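Local coordinates for protein mandelate racemase/muconate lactonizing enzyme (Roseovarius nubinhibens, PDB 2QDD) that is of unknown function but belongs to the mandelate racemase/muconate lactonizing family of the enolase superfamily and binds magnesium, so it probably acts on a carboxylate substrate, at residues D14-K19 / H327-P332; D31-T36 / E51-G56; E208-V213 / V236-M241; A178-I183 / V213-W218. All blocks are in the same frame, centred on the assembly; numbering follows the deposited sequence. Where two conformers were deposited one is given.

Contact 1: D14-K19 / H327-P332; sequences DLPLAK and HLADDP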
loop_
_atom_site.group_PDB
_atom_site.type_symbol
_atom_site.label_atom_id
_atom_site.label_comp_id
_atom_site.label_asym_id
_atom_site.label_seq_id
_atom_site.Cartn_x
_atom_site.Cartn_y
_atom_site.Cartn_z
ATOM N N ASP A 14 45.579 -7.022 -22.791
ATOM C CA ASP A 14 45.043 -8.358 -23.007
ATOM C C ASP A 14 45.451 -9.232 -21.826
ATOM O O ASP A 14 46.630 -9.560 -21.668
ATOM C CB ASP A 14 45.614 -8.934 -24.308
ATOM C CG ASP A 14 44.686 -9.932 -24.970
ATOM O OD1 ASP A 14 44.382 -10.977 -24.354
ATOM O OD2 ASP A 14 44.273 -9.675 -26.122
ATOM N N LEU A 15 44.484 -9.596 -20.989
ATOM C CA LEU A 15 44.786 -10.271 -19.729
ATOM C C LEU A 15 44.232 -11.687 -19.708
ATOM O O LEU A 15 43.034 -11.873 -19.490
ATOM C CB LEU A 15 44.225 -9.498 -18.537
ATOM C CG LEU A 15 44.555 -8.027 -18.318
ATOM C CD1 LEU A 15 43.575 -7.502 -17.298
ATOM C CD2 LEU A 15 45.987 -7.859 -17.826
ATOM N N PRO A 16 45.100 -12.692 -19.921
ATOM C CA PRO A 16 44.631 -14.076 -19.889
ATOM C C PRO A 16 44.207 -14.487 -18.483
ATOM O O PRO A 16 44.825 -14.072 -17.499
ATOM C CB PRO A 16 45.854 -14.878 -20.347
ATOM C CG PRO A 16 47.021 -14.011 -20.023
ATOM C CD PRO A 16 46.547 -12.599 -20.192
ATOM N N LEU A 17 43.139 -15.270 -18.401
ATOM C CA LEU A 17 42.704 -15.851 -17.138
ATOM C C LEU A 17 43.499 -17.109 -16.815
ATOM O O LEU A 17 43.921 -17.837 -17.719
ATOM C CB LEU A 17 41.205 -16.168 -17.178
ATOM C CG LEU A 17 40.237 -15.004 -17.428
ATOM C CD1 LEU A 17 38.876 -15.543 -17.818
ATOM C CD2 LEU A 17 40.126 -14.090 -16.219
ATOM N N ALA A 18 43.698 -17.348 -15.521
ATOM C CA ALA A 18 44.271 -18.594 -15.016
ATOM C C ALA A 18 43.371 -19.808 -15.281
ATOM O O ALA A 18 43.860 -20.878 -15.646
ATOM C CB ALA A 18 44.574 -18.468 -13.525
ATOM N N LYS A 19 42.063 -19.633 -15.091
ATOM C CA LYS A 19 41.078 -20.667 -15.423
ATOM C C LYS A 19 40.121 -20.187 -16.523
ATOM O O LYS A 19 39.136 -19.503 -16.234
ATOM C CB LYS A 19 40.283 -21.099 -14.181
ATOM C CG LYS A 19 41.124 -21.513 -12.975
ATOM C CD LYS A 19 41.620 -22.952 -13.085
ATOM C CE LYS A 19 42.413 -23.359 -11.849
ATOM N NZ LYS A 19 43.731 -22.668 -11.763
ATOM N N HIS A 327 42.709 -14.003 -10.307
ATOM C CA HIS A 327 42.200 -14.908 -11.331
ATOM C C HIS A 327 42.903 -14.735 -12.676
ATOM O O HIS A 327 42.619 -15.465 -13.624
ATOM C CB HIS A 327 40.680 -14.768 -11.456
ATOM C CG HIS A 327 39.944 -15.213 -10.232
ATOM N ND1 HIS A 327 39.368 -16.461 -10.123
ATOM C CD2 HIS A 327 39.721 -14.592 -9.048
ATOM C CE1 HIS A 327 38.811 -16.584 -8.931
ATOM N NE2 HIS A 327 39.015 -15.466 -8.257
ATOM N N LEU A 328 43.825 -13.777 -12.738
ATOM C CA LEU A 328 44.645 -13.531 -13.925
ATOM C C LEU A 328 45.945 -14.337 -13.907
ATOM O O LEU A 328 46.518 -14.585 -12.841
ATOM C CB LEU A 328 44.988 -12.043 -14.045
ATOM C CG LEU A 328 43.877 -10.992 -14.080
ATOM C CD1 LEU A 328 44.499 -9.599 -14.045
ATOM C CD2 LEU A 328 42.967 -11.164 -15.298
ATOM N N ALA A 329 46.410 -14.723 -15.095
ATOM C CA ALA A 329 47.704 -15.385 -15.258
ATOM C C ALA A 329 48.859 -14.402 -15.487
ATOM O O ALA A 329 50.023 -14.739 -15.254
ATOM C CB ALA A 329 47.638 -16.403 -16.383
ATOM N N ASP A 330 48.533 -13.190 -15.936
ATOM C CA ASP A 330 49.526 -12.131 -16.127
ATOM C C ASP A 330 49.415 -11.029 -15.064
ATOM O O ASP A 330 48.366 -10.864 -14.438
ATOM C CB ASP A 330 49.392 -11.530 -17.530
ATOM C CG ASP A 330 50.736 -11.302 -18.204
ATOM O OD1 ASP A 330 51.682 -10.830 -17.531
ATOM O OD2 ASP A 330 50.843 -11.591 -19.415
ATOM N N ASP A 331 50.504 -10.285 -14.871
ATOM C CA ASP A 331 50.522 -9.109 -13.996
ATOM C C ASP A 331 51.321 -7.984 -14.664
ATOM O O ASP A 331 52.537 -8.106 -14.841
ATOM C CB ASP A 331 51.130 -9.468 -12.630
ATOM C CG ASP A 331 50.885 -8.403 -11.553
ATOM O OD1 ASP A 331 50.419 -7.281 -11.854
ATOM O OD2 ASP A 331 51.180 -8.700 -10.378
ATOM N N PRO A 332 50.635 -6.891 -15.049
ATOM C CA PRO A 332 51.251 -5.683 -15.605
ATOM C C PRO A 332 51.757 -4.665 -14.572
ATOM O O PRO A 332 52.440 -3.703 -14.942
ATOM C CB PRO A 332 50.111 -5.072 -16.415
ATOM C CG PRO A 332 48.898 -5.442 -15.645
ATOM C CD PRO A 332 49.164 -6.781 -15.011
HETATM O O HOH W 1 40.510 -17.309 -13.757
#
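Leu15 and Leu328 form the dense part of this contact: Leu328 CD2 lies 3.9 Å from Leu15 CB, and the same methyl approaches Leu17 CD2, so it sits between two leucines that alternate with Pro16 along the strand. Leu328 CG stands anti to the carbonyl carbon (chi1 -56°), which bends a side chain whose CB starts away from residues 14-19 back over them. Two nearly straight backbone bonds fix the register beside these leucines. Ala329 N donates to Pro16 O at 3.0 Å (175° at the hydrogen), and Ala18 N donates to His327 O at 2.9 Å (169°); they flank the single bridge between Leu17 and Leu328. The other side is looser and faces solvent. There Pro16 CD meets Asp330 CB at 4.0 Å, Ala18 and Ala329 are exposed, and a water accepts from Lys19 N and donates to His327 O, giving that carbonyl a second partner. Leu15 and Leu17 also pair through their backbones with Leu33 and Asp31 of strand 29-42, so the loop between helix 300-311 and strand 344-345 adds a short bridged edge to strand 5-22, opposite strand 29-42, and ties the C-terminal domain to the N-terminal sheet.

Contact 2: D31-T36 / E51-G56; sequences DRLDST and EGCPWG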
loop_
_atom_site.group_PDB
_atom_site.type_symbol
_atom_site.label_atom_id
_atom_site.label_comp_id
_atom_site.label_asym_id
_atom_site.label_seq_id
_atom_site.Cartn_x
_atom_site.Cartn_y
_atom_site.Cartn_z
ATOM N N ASP A 31 38.409 -16.592 -22.270
ATOM C CA ASP A 31 39.836 -16.880 -22.263
ATOM C C ASP A 31 40.585 -15.765 -21.548
ATOM O O ASP A 31 41.599 -16.001 -20.892
ATOM C CB ASP A 31 40.333 -16.974 -23.710
ATOM C CG ASP A 31 41.218 -18.180 -23.954
ATOM O OD1 ASP A 31 40.803 -19.313 -23.618
ATOM O OD2 ASP A 31 42.327 -17.998 -24.499
ATOM N N ARG A 32 40.074 -14.546 -21.691
ATOM C CA ARG A 32 40.841 -13.343 -21.400
ATOM C C ARG A 32 39.945 -12.130 -21.158
ATOM O O ARG A 32 38.764 -12.127 -21.524
ATOM C CB ARG A 32 41.839 -13.049 -22.525
ATOM C CG ARG A 32 41.224 -12.985 -23.923
ATOM C CD ARG A 32 42.123 -13.630 -24.974
ATOM N NE ARG A 32 43.542 -13.492 -24.652
ATOM C CZ ARG A 32 44.420 -14.491 -24.663
ATOM N NH1 ARG A 32 45.688 -14.256 -24.348
ATOM N NH2 ARG A 32 44.039 -15.719 -24.995
ATOM N N LEU A 33 40.524 -11.100 -20.548
ATOM C CA LEU A 33 39.805 -9.869 -20.265
ATOM C C LEU A 33 40.371 -8.704 -21.066
ATOM O O LEU A 33 41.582 -8.596 -21.251
ATOM C CB LEU A 33 39.840 -9.554 -18.767
ATOM C CG LEU A 33 39.114 -10.489 -17.793
ATOM C CD1 LEU A 33 39.195 -9.937 -16.386
ATOM C CD2 LEU A 33 37.661 -10.723 -18.179
ATOM N N ASP A 34 39.476 -7.844 -21.538
ATOM C CA ASP A 34 39.840 -6.634 -22.263
ATOM C C ASP A 34 39.830 -5.490 -21.252
ATOM O O ASP A 34 38.774 -4.924 -20.939
ATOM C CB ASP A 34 38.826 -6.400 -23.400
ATOM C CG ASP A 34 39.094 -5.136 -24.215
ATOM O OD1 ASP A 34 38.676 -5.112 -25.393
ATOM O OD2 ASP A 34 39.678 -4.156 -23.705
ATOM N N SER A 35 41.014 -5.163 -20.745
ATOM C CA SER A 35 41.171 -4.081 -19.786
ATOM C C SER A 35 41.592 -2.790 -20.466
ATOM O O SER A 35 42.375 -2.799 -21.410
ATOM C CB SER A 35 42.194 -4.456 -18.718
ATOM O OG SER A 35 42.249 -3.470 -17.708
ATOM N N THR A 36 41.062 -1.683 -19.968
ATOM C CA THR A 36 41.488 -0.360 -20.377
ATOM C C THR A 36 42.162 0.312 -19.187
ATOM O O THR A 36 41.563 0.423 -18.116
ATOM C CB THR A 36 40.278 0.477 -20.846
ATOM O OG1 THR A 36 39.633 -0.191 -21.934
ATOM C CG2 THR A 36 40.709 1.854 -21.304
ATOM N N GLU A 51 41.442 2.266 -14.149
ATOM C CA GLU A 51 41.202 1.039 -14.904
ATOM C C GLU A 51 39.711 0.743 -15.068
ATOM O O GLU A 51 38.954 0.768 -14.098
ATOM C CB GLU A 51 41.882 -0.155 -14.228
ATOM C CG GLU A 51 41.717 -1.471 -15.003
ATOM C CD GLU A 51 42.371 -2.655 -14.327
ATOM O OE1 GLU A 51 42.899 -2.490 -13.206
ATOM O OE2 GLU A 51 42.350 -3.756 -14.920
ATOM N N GLY A 52 39.298 0.450 -16.295
ATOM C CA GLY A 52 38.005 -0.182 -16.532
ATOM C C GLY A 52 38.172 -1.537 -17.189
ATOM O O GLY A 52 38.638 -1.636 -18.329
ATOM N N CYS A 53 37.797 -2.586 -16.471
ATOM C CA CYS A 53 37.855 -3.930 -17.022
ATOM C C CYS A 53 36.572 -4.741 -16.774
ATOM O O CYS A 53 36.435 -5.385 -15.732
ATOM C CB CYS A 53 39.091 -4.664 -16.511
ATOM S SG CYS A 53 39.295 -6.292 -17.221
ATOM N N PRO A 54 35.626 -4.697 -17.735
ATOM C CA PRO A 54 34.407 -5.514 -17.708
ATOM C C PRO A 54 34.694 -7.010 -17.717
ATOM O O PRO A 54 35.670 -7.447 -18.328
ATOM C CB PRO A 54 33.690 -5.107 -19.002
ATOM C CG PRO A 54 34.214 -3.741 -19.314
ATOM C CD PRO A 54 35.654 -3.812 -18.917
ATOM N N TRP A 55 33.855 -7.789 -17.040
ATOM C CA TRP A 55 34.013 -9.245 -17.024
ATOM C C TRP A 55 33.486 -9.882 -18.314
ATOM O O TRP A 55 32.393 -10.452 -18.344
ATOM C CB TRP A 55 33.341 -9.858 -15.794
ATOM C CG TRP A 55 33.729 -11.291 -15.566
ATOM C CD1 TRP A 55 32.997 -12.404 -15.887
ATOM C CD2 TRP A 55 34.940 -11.766 -14.967
ATOM N NE1 TRP A 55 33.680 -13.542 -15.525
ATOM C CE2 TRP A 55 34.876 -13.180 -14.958
ATOM C CE3 TRP A 55 36.074 -11.135 -14.433
ATOM C CZ2 TRP A 55 35.903 -13.974 -14.441
ATOM C CZ3 TRP A 55 37.099 -11.928 -13.914
ATOM C CH2 TRP A 55 37.003 -13.334 -13.923
ATOM N N GLY A 56 34.271 -9.776 -19.380
ATOM C CA GLY A 56 33.766 -10.004 -20.732
ATOM C C GLY A 56 32.739 -8.964 -21.147
ATOM O O GLY A 56 32.685 -7.870 -20.586
HETATM O O HOH W 2 38.141 -2.246 -21.021
HETATM O O HOH W 3 36.779 -7.095 -20.803
#
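Leu33 reaches across to four residues of 51-56 with different atoms. Its CB lies 3.7 Å from Cys53 SG, its CD1 lies 3.8 Å from Trp55 CZ3, and its CD2 sits over one face of the indole, offset toward the rim. Leu33 CG is anti to the carbonyl carbon (chi1 -66°); with the second torsion extended, CD1 is directed to Cys53 SG and the Trp55 ring and CD2 to Pro54 O and Gly56 N. Further along, Glu51 runs fully extended, with CG opposite the backbone N (chi1 -178°), and this carries its carboxylate alongside the strand to Ser35. Ser35 OG donates to Glu51 OE2 at 2.8 Å, meeting the anti side of that oxygen 26° out of the carboxylate plane. Glu51 OE1 is held separately by Thr299 OG1 and Ala302 N, so partners on both oxygens limit rotation of this buried acid. Thr36 and Gly52 form an antiparallel hydrogen-bonded pair, with Thr36 N to Gly52 O and Gly52 N to Thr36 O both 2.9 Å. Beyond this pair no direct backbone bond joins the segments, and two waters bridge them. One donates to Asp34 O and Gly52 O and accepts from Thr36 OG1; another links Asp34 N to Pro54 O. Trp55, whose NE1 bonds Tyr21 OH, centres an inverse gamma turn about 9 Å, side chain to side chain, from the magnesium ligand Glu244. This is the beta hairpin of the enolase-superfamily N-terminal domain, whose following loop in relatives helps to close the active site.

Contact 3: E208-V213 / V236-M241; sequences EVLNSV and VANPIM
Leu210 overlaps Val236 with its CB and one methyl: CB lies 3.8 Å from Val236 CG1, and CD1 lies 3.9 Å from Val236 CG2, so each valine methyl has its own contact. The other methyl, CD2, stands 4.0 Å from Asn238 OD1, a van der Waals contact. With CG anti to the carbonyl carbon (chi1 -65°) and an extended second torsion, the leucine leaves the last turn of helix 203-210 and crosses Val236 obliquely. Asn211 comes to the same valine at about a right angle, its OD1 3.5 Å from Val236 CA. Both segments belong to the beta/alpha barrel of the C-terminal domain, one ending helix 203-210 and the other leading into strand 240-242, and Leu210 also packs on Ile219 of the intervening strand 218-220. No direct hydrogen bond joins the two segments; a single water does so instead. It donates to Leu210 O and Asn211 OD1, both at 2.8 Å, and accepts from Ala237 N at 2.9 Å, giving partners to two oxygens at the helix end and an N-H of the facing loop. Asn238 ND2 bonds Asp217 O and Ala215 O, whereas Asn211 ND2 bonds Arg235 O and, across a subunit interface, Ala237 O of the third subunit. Toward the second subunit, Val236 O and Asn238 O both accept from its Arg235 NH2.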
loop_
_atom_site.group_PDB
_atom_site.type_symbol
_atom_site.label_atom_id
_atom_site.label_comp_id
_atom_site.label_asym_id
_atom_site.label_seq_id
_atom_site.Cartn_x
_atom_site.Cartn_y
_atom_site.Cartn_z
ATOM N N GLU A 208 11.407 -22.782 -4.588
ATOM C CA GLU A 208 11.466 -24.229 -4.375
ATOM C C GLU A 208 12.732 -24.720 -3.671
ATOM O O GLU A 208 12.630 -25.468 -2.702
ATOM C CB GLU A 208 11.239 -25.005 -5.679
ATOM C CG GLU A 208 11.309 -26.525 -5.520
ATOM C CD GLU A 208 11.424 -27.271 -6.841
ATOM O OE1 GLU A 208 11.668 -26.622 -7.884
ATOM O OE2 GLU A 208 11.276 -28.515 -6.834
ATOM N N VAL A 209 13.914 -24.313 -4.138
ATOM C CA VAL A 209 15.139 -24.703 -3.431
ATOM C C VAL A 209 15.334 -24.084 -2.044
ATOM O O VAL A 209 15.699 -24.790 -1.109
ATOM C CB VAL A 209 16.453 -24.816 -4.306
ATOM C CG1 VAL A 209 16.210 -24.626 -5.797
ATOM C CG2 VAL A 209 17.582 -23.940 -3.791
ATOM N N LEU A 210 15.050 -22.789 -1.903
ATOM C CA LEU A 210 15.288 -22.090 -0.634
ATOM C C LEU A 210 14.293 -22.456 0.456
ATOM O O LEU A 210 14.620 -22.381 1.631
ATOM C CB LEU A 210 15.364 -20.572 -0.819
ATOM C CG LEU A 210 16.532 -20.036 -1.652
ATOM C CD1 LEU A 210 16.472 -18.522 -1.772
ATOM C CD2 LEU A 210 17.858 -20.470 -1.057
ATOM N N ASN A 211 13.094 -22.883 0.068
ATOM C CA ASN A 211 12.143 -23.434 1.029
ATOM C C ASN A 211 12.256 -24.944 1.247
ATOM O O ASN A 211 11.467 -25.524 1.989
ATOM C CB ASN A 211 10.704 -23.021 0.684
ATOM C CG ASN A 211 10.470 -21.522 0.853
ATOM O OD1 ASN A 211 11.164 -20.859 1.617
ATOM N ND2 ASN A 211 9.482 -20.989 0.146
ATOM N N SER A 212 13.245 -25.571 0.609
ATOM C CA SER A 212 13.541 -26.993 0.821
ATOM C C SER A 212 14.737 -27.217 1.745
ATOM O O SER A 212 15.076 -28.355 2.081
ATOM C CB SER A 212 13.795 -27.683 -0.514
ATOM O OG SER A 212 12.684 -27.529 -1.375
ATOM N N VAL A 213 15.355 -26.118 2.160
ATOM C CA VAL A 213 16.731 -26.105 2.641
ATOM C C VAL A 213 16.757 -25.534 4.070
ATOM O O VAL A 213 16.024 -24.590 4.377
ATOM C CB VAL A 213 17.630 -25.324 1.622
ATOM C CG1 VAL A 213 18.400 -24.182 2.236
ATOM C CG2 VAL A 213 18.517 -26.261 0.844
ATOM N N VAL A 236 10.836 -16.531 1.176
ATOM C CA VAL A 236 11.901 -17.398 1.716
ATOM C C VAL A 236 12.505 -16.800 2.999
ATOM O O VAL A 236 12.188 -15.667 3.366
ATOM C CB VAL A 236 13.025 -17.696 0.655
ATOM C CG1 VAL A 236 12.427 -18.209 -0.656
ATOM C CG2 VAL A 236 13.885 -16.472 0.391
ATOM N N ALA A 237 13.380 -17.556 3.661
ATOM C CA ALA A 237 13.876 -17.206 4.998
ATOM C C ALA A 237 15.350 -16.756 5.065
ATOM O O ALA A 237 15.836 -16.397 6.143
ATOM C CB ALA A 237 13.621 -18.353 5.962
ATOM N N ASN A 238 16.042 -16.771 3.922
ATOM C CA ASN A 238 17.471 -16.421 3.828
ATOM C C ASN A 238 17.690 -14.921 3.664
ATOM O O ASN A 238 16.852 -14.250 3.054
ATOM C CB ASN A 238 18.096 -17.095 2.603
ATOM C CG ASN A 238 18.197 -18.591 2.746
ATOM O OD1 ASN A 238 17.196 -19.296 2.664
ATOM N ND2 ASN A 238 19.415 -19.089 2.945
ATOM N N PRO A 239 18.830 -14.396 4.172
ATOM C CA PRO A 239 19.310 -13.066 3.775
ATOM C C PRO A 239 19.618 -12.973 2.276
ATOM O O PRO A 239 20.241 -13.875 1.717
ATOM C CB PRO A 239 20.615 -12.902 4.584
ATOM C CG PRO A 239 20.508 -13.853 5.705
ATOM C CD PRO A 239 19.730 -15.021 5.159
ATOM N N ILE A 240 19.176 -11.888 1.643
ATOM C CA ILE A 240 19.369 -11.706 0.206
ATOM C C ILE A 240 20.347 -10.569 -0.073
ATOM O O ILE A 240 20.192 -9.455 0.435
ATOM C CB ILE A 240 18.013 -11.557 -0.564
ATOM C CG1 ILE A 240 17.466 -12.938 -0.927
ATOM C CG2 ILE A 240 18.164 -10.753 -1.861
ATOM C CD1 ILE A 240 16.297 -13.366 -0.094
ATOM N N MET A 241 21.372 -10.884 -0.864
ATOM C CA MET A 241 22.387 -9.932 -1.304
ATOM C C MET A 241 22.124 -9.594 -2.770
ATOM O O MET A 241 22.058 -10.489 -3.614
ATOM C CB MET A 241 23.774 -10.568 -1.137
ATOM C CG MET A 241 24.948 -9.833 -1.782
ATOM S SD MET A 241 25.792 -8.638 -0.742
ATOM C CE MET A 241 25.847 -9.433 0.872
HETATM O O HOH W 4 13.350 -20.408 3.233
#

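Contact 4: A178-I183 / V213-W218; sequences ARIEAI and VRARDW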
loop_
_atom_site.group_PDB
_atom_site.type_symbol
_atom_site.label_atom_id
_atom_site.label_comp_id
_atom_site.label_asym_id
_atom_site.label_seq_id
_atom_site.Cartn_x
_atom_site.Cartn_y
_atom_site.Cartn_z
ATOM N N ALA A 178 21.084 -30.317 -2.691
ATOM C CA ALA A 178 22.166 -31.182 -2.197
ATOM C C ALA A 178 23.514 -30.469 -2.059
ATOM O O ALA A 178 24.294 -30.794 -1.165
ATOM C CB ALA A 178 22.307 -32.418 -3.075
ATOM N N ARG A 179 23.776 -29.506 -2.943
ATOM C CA ARG A 179 24.939 -28.624 -2.834
ATOM C C ARG A 179 24.875 -27.733 -1.596
ATOM O O ARG A 179 25.821 -27.690 -0.808
ATOM C CB ARG A 179 25.068 -27.741 -4.075
ATOM C CG ARG A 179 25.815 -28.379 -5.224
ATOM C CD ARG A 179 25.632 -27.561 -6.484
ATOM N NE ARG A 179 25.778 -28.381 -7.683
ATOM C CZ ARG A 179 25.325 -28.047 -8.887
ATOM N NH1 ARG A 179 24.691 -26.895 -9.077
ATOM N NH2 ARG A 179 25.512 -28.868 -9.910
ATOM N N ILE A 180 23.758 -27.027 -1.441
ATOM C CA ILE A 180 23.572 -26.089 -0.341
ATOM C C ILE A 180 23.684 -26.799 1.012
ATOM O O ILE A 180 24.412 -26.339 1.892
ATOM C CB ILE A 180 22.234 -25.300 -0.475
ATOM C CG1 ILE A 180 22.343 -24.236 -1.575
ATOM C CG2 ILE A 180 21.867 -24.616 0.825
ATOM C CD1 ILE A 180 21.006 -23.797 -2.133
ATOM N N GLU A 181 23.000 -27.934 1.153
ATOM C CA GLU A 181 22.939 -28.636 2.436
ATOM C C GLU A 181 24.252 -29.302 2.852
ATOM O O GLU A 181 24.527 -29.426 4.043
ATOM C CB GLU A 181 21.782 -29.642 2.479
ATOM C CG GLU A 181 20.389 -29.019 2.401
ATOM C CD GLU A 181 19.853 -28.498 3.735
ATOM O OE1 GLU A 181 18.747 -28.929 4.133
ATOM O OE2 GLU A 181 20.511 -27.648 4.377
ATOM N N ALA A 182 25.057 -29.714 1.874
ATOM C CA ALA A 182 26.383 -30.268 2.154
ATOM C C ALA A 182 27.378 -29.184 2.566
ATOM O O ALA A 182 28.081 -29.333 3.568
ATOM C CB ALA A 182 26.910 -31.057 0.956
ATOM N N ILE A 183 27.418 -28.102 1.790
ATOM C CA ILE A 183 28.374 -27.005 1.981
ATOM C C ILE A 183 28.140 -26.258 3.302
ATOM O O ILE A 183 29.095 -25.915 4.013
ATOM C CB ILE A 183 28.348 -26.027 0.767
ATOM C CG1 ILE A 183 29.040 -26.658 -0.445
ATOM C CG2 ILE A 183 29.008 -24.704 1.099
ATOM C CD1 ILE A 183 28.813 -25.903 -1.737
ATOM N N VAL A 213 15.355 -26.118 2.160
ATOM C CA VAL A 213 16.731 -26.105 2.641
ATOM C C VAL A 213 16.757 -25.534 4.070
ATOM O O VAL A 213 16.024 -24.590 4.377
ATOM C CB VAL A 213 17.630 -25.324 1.622
ATOM C CG1 VAL A 213 18.400 -24.182 2.236
ATOM C CG2 VAL A 213 18.517 -26.261 0.844
ATOM N N ARG A 214 17.565 -26.136 4.947
ATOM C CA ARG A 214 17.677 -25.676 6.335
ATOM C C ARG A 214 18.665 -24.522 6.491
ATOM O O ARG A 214 18.610 -23.772 7.471
ATOM C CB ARG A 214 18.079 -26.827 7.255
ATOM C CG ARG A 214 16.919 -27.674 7.753
ATOM C CD ARG A 214 17.426 -28.821 8.632
ATOM N NE ARG A 214 17.831 -29.986 7.838
ATOM C CZ ARG A 214 19.089 -30.302 7.528
ATOM N NH1 ARG A 214 20.101 -29.546 7.940
ATOM N NH2 ARG A 214 19.337 -31.383 6.800
ATOM N N ALA A 215 19.563 -24.392 5.518
ATOM C CA ALA A 215 20.619 -23.386 5.524
ATOM C C ALA A 215 20.100 -21.956 5.413
ATOM O O ALA A 215 19.259 -21.648 4.562
ATOM C CB ALA A 215 21.596 -23.661 4.410
ATOM N N ARG A 216 20.624 -21.089 6.276
ATOM C CA ARG A 216 20.219 -19.689 6.328
ATOM C C ARG A 216 21.383 -18.777 5.977
ATOM O O ARG A 216 21.459 -17.653 6.456
ATOM C CB ARG A 216 19.674 -19.332 7.717
ATOM C CG ARG A 216 18.473 -20.156 8.154
ATOM C CD ARG A 216 17.301 -19.953 7.219
ATOM N NE ARG A 216 16.151 -20.762 7.604
ATOM C CZ ARG A 216 15.655 -21.757 6.875
ATOM N NH1 ARG A 216 14.602 -22.433 7.306
ATOM N NH2 ARG A 216 16.213 -22.082 5.721
ATOM N N ASP A 217 22.282 -19.268 5.131
ATOM C CA ASP A 217 23.386 -18.460 4.612
ATOM C C ASP A 217 22.895 -17.450 3.581
ATOM O O ASP A 217 21.826 -17.636 2.993
ATOM C CB ASP A 217 24.454 -19.363 3.999
ATOM C CG ASP A 217 24.844 -20.497 4.916
ATOM O OD1 ASP A 217 24.253 -21.586 4.789
ATOM O OD2 ASP A 217 25.725 -20.293 5.780
ATOM N N TRP A 218 23.682 -16.388 3.388
ATOM C CA TRP A 218 23.514 -15.421 2.296
ATOM C C TRP A 218 23.203 -16.059 0.950
ATOM O O TRP A 218 23.840 -17.034 0.552
ATOM C CB TRP A 218 24.788 -14.600 2.126
ATOM C CG TRP A 218 24.946 -13.440 3.060
ATOM C CD1 TRP A 218 25.850 -13.329 4.078
ATOM C CD2 TRP A 218 24.220 -12.205 3.034
ATOM N NE1 TRP A 218 25.719 -12.115 4.701
ATOM C CE2 TRP A 218 24.730 -11.401 4.078
ATOM C CE3 TRP A 218 23.183 -11.703 2.236
ATOM C CZ2 TRP A 218 24.244 -10.122 4.340
ATOM C CZ3 TRP A 218 22.692 -10.431 2.505
ATOM C CH2 TRP A 218 23.220 -9.658 3.551
#
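Glu181 reaches from helix 173-185 to Arg214 in the loop that leads to strand 218-220, within the beta/alpha barrel of the C-terminal domain. The loop follows helix 203-210, so the contact joins helix 173-185 to the connection between helix 203-210 and strand 218-220. From Glu181 CB the chain turns to CG, anti to the carbonyl carbon, and CG lies 3.7 Å from Val213 CG2. A bend at the second torsion (chi2 -82°) then turns CD and the carboxylate toward the loop backbone at Arg214 N. At the tip, OE1 accepts from Arg214 N at 3.1 Å, with 163° at the hydrogen, though the donor stands above the carboxylate plane by 44°. OE2 receives only a weak bond from the same Arg214 N. The Arg214 side chain, bent at its third torsion, folds back so that OE1 lies over the centre of one guanidinium face. Glu181 OE1 to Arg214 NH2 is long, 3.7 Å, and no N-H points at the oxygen, so this salt bridge is one of charge alone. Beside the polar tip, Ile180 CG2 touches both Val213 CG2 and Ala215 CB at 3.7 Å, the isoleucine and valine crossing at about a right angle. This apolar patch lies on the buried side of the contact, whereas Arg214 is exposed. Arg216 NE bonds Asn211 O of the second subunit, while Arg216 NH2 donates back to the loop, to Val213 O at 2.9 Å and, from above the carbonyl plane, to Ala215 O at 3.3 Å.

How the contacts relate
The four contacts form two pairs in separate parts of the molecule. Contacts 1 and 2, with centres 10 Å apart, meet on neighbouring strands 5-22 and 29-42 of the N-terminal sheet, where Asp14 and Arg32 form a salt bridge. Contacts 3 and 4, with centres 9 Å apart, lie in the C-terminal barrel; they share Val213, their segments alternate along the chain, and both touch the second subunit. The pairs stand 32 to 35 Å apart, centre to centre. Contact 1 encloses the other three in sequence, and contact 2 closes before contacts 3 and 4 open. Thus contact 1 links the two domains, contact 2 lies within the N-terminal domain next to it, and the other pair packs helices and loops of the barrel beside a subunit interface.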